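Local coordinates for ferric iron-binding protein HitA (Pseudomonas aeruginosa PAO1, PDB 6IWF), which binds ferric iron, probably as the periplasmic solute-binding component of an iron uptake system, and is implicated in gallium internalization, at residues 100-105 with 225-230. Residues are numbered along the deposited sequence; the frame is centred on the assembly and turned at random.
Sequences TARTRV and TVSGAA
R102 and T225 form an antiparallel hydrogen-bonded pair, a worked example of two strands distant in sequence joined by backbone bonds and by a row of polar side chains on one face. R102 N donates to T225 O at 2.9 Å, nearly in line with the carbonyl, and T225 N returns a bond to R102 O at 3.0 Å. Two residues along, S227 N donates to T100 O. Between these bonds A101 faces V226 as a non-hydrogen-bonded pair; A101 CB and V226 CG1 are 4.3 Å apart, a loose apolar contact.

The opposite face is polar. S227 OG donates to T100 OG1 at 2.9 Å, while T100 OG1 is also bonded to E263. R102 sets out with chi1 at 72° and bends at chi2 and chi3, which carries its chain obliquely across T225, CD lying 3.4 Å from T225 OG1. NH1 presents the guanidinium edge to S227, whose OG lies in its plane, and makes a salt bridge to E263, whereas NH2 has weak, long ion pairs with E60 and E61.

Strands 97-108 and 224-231 run between the two lobes, as expected of the hinge in this periplasmic binding protein fold. E60 and Y196, which bind Fe(3+) in an iron-bound structure of this protein, have side chains about 4 Å from that of R102, though no iron is bound to this chain here. Buried R102 thus probably offsets part of the acidic charge beside the iron site.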
# COMPACT_ATOMS: atom_id res chain seq x y z
N THR A 100 1.30 -2.84 7.97
CA THR A 100 2.30 -1.79 7.77
C THR A 100 1.63 -0.60 7.12
O THR A 100 0.54 -0.70 6.56
CB THR A 100 3.47 -2.22 6.88
OG1 THR A 100 3.00 -2.46 5.55
CG2 THR A 100 4.19 -3.48 7.43
N ALA A 101 2.29 0.55 7.21
CA ALA A 101 1.87 1.76 6.50
C ALA A 101 3.01 2.23 5.60
O ALA A 101 4.18 1.97 5.87
CB ALA A 101 1.47 2.89 7.47
N ARG A 102 2.65 2.91 4.52
CA ARG A 102 3.63 3.46 3.59
C ARG A 102 3.18 4.87 3.23
O ARG A 102 2.04 5.26 3.50
CB ARG A 102 3.72 2.64 2.32
CG ARG A 102 2.46 2.89 1.54
CD ARG A 102 1.94 1.73 0.82
NE ARG A 102 1.75 0.56 1.66
CZ ARG A 102 1.57 -0.64 1.13
NH1 ARG A 102 1.40 -1.69 1.90
NH2 ARG A 102 1.56 -0.76 -0.19
N THR A 103 4.05 5.60 2.53
CA THR A 103 3.70 6.97 2.16
C THR A 103 4.03 7.23 0.69
O THR A 103 5.03 6.73 0.17
CB THR A 103 4.43 8.01 3.07
OG1 THR A 103 4.00 9.34 2.72
CG2 THR A 103 5.95 7.92 2.96
N ARG A 104 3.19 8.03 0.05
CA ARG A 104 3.51 8.51 -1.29
C ARG A 104 4.64 9.53 -1.20
O ARG A 104 4.76 10.28 -0.23
CB ARG A 104 2.28 9.14 -1.95
CG ARG A 104 1.06 8.21 -2.00
CD ARG A 104 1.22 7.18 -3.06
NE ARG A 104 1.23 7.75 -4.41
CZ ARG A 104 1.44 7.00 -5.48
NH1 ARG A 104 1.64 5.69 -5.33
NH2 ARG A 104 1.45 7.53 -6.69
N VAL A 105 5.48 9.53 -2.23
CA VAL A 105 6.61 10.44 -2.33
C VAL A 105 6.74 10.89 -3.78
O VAL A 105 6.02 10.42 -4.67
CB VAL A 105 7.93 9.80 -1.85
CG1 VAL A 105 7.83 9.40 -0.39
CG2 VAL A 105 8.27 8.58 -2.72
N THR A 225 -0.99 5.27 3.41
CA THR A 225 -1.94 4.17 3.27
C THR A 225 -1.43 2.94 4.01
O THR A 225 -0.25 2.85 4.37
CB THR A 225 -2.19 3.80 1.79
OG1 THR A 225 -0.96 3.42 1.17
CG2 THR A 225 -2.78 4.99 1.03
N VAL A 226 -2.31 1.97 4.25
CA VAL A 226 -1.95 0.81 5.05
C VAL A 226 -2.14 -0.47 4.24
O VAL A 226 -3.07 -0.57 3.42
CB VAL A 226 -2.75 0.74 6.37
CG1 VAL A 226 -2.76 2.10 7.09
CG2 VAL A 226 -4.16 0.27 6.12
N SER A 227 -1.25 -1.43 4.44
CA SER A 227 -1.48 -2.81 4.05
C SER A 227 -2.18 -3.51 5.20
O SER A 227 -2.05 -3.12 6.36
CB SER A 227 -0.18 -3.54 3.73
OG SER A 227 0.53 -3.81 4.92
N GLY A 228 -2.92 -4.57 4.88
CA GLY A 228 -3.71 -5.18 5.93
C GLY A 228 -3.86 -6.68 5.77
O GLY A 228 -3.46 -7.28 4.77
N ALA A 229 -4.47 -7.27 6.79
CA ALA A 229 -4.67 -8.71 6.79
C ALA A 229 -5.98 -9.05 7.47
O ALA A 229 -6.52 -8.28 8.26
CB ALA A 229 -3.52 -9.45 7.48
N ALA A 230 -6.46 -10.25 7.18
CA ALA A 230 -7.77 -10.66 7.68
C ALA A 230 -7.84 -12.18 7.67
O ALA A 230 -7.16 -12.84 6.89
CB ALA A 230 -8.91 -10.07 6.83
O HOH W 1 0.77 5.49 0.43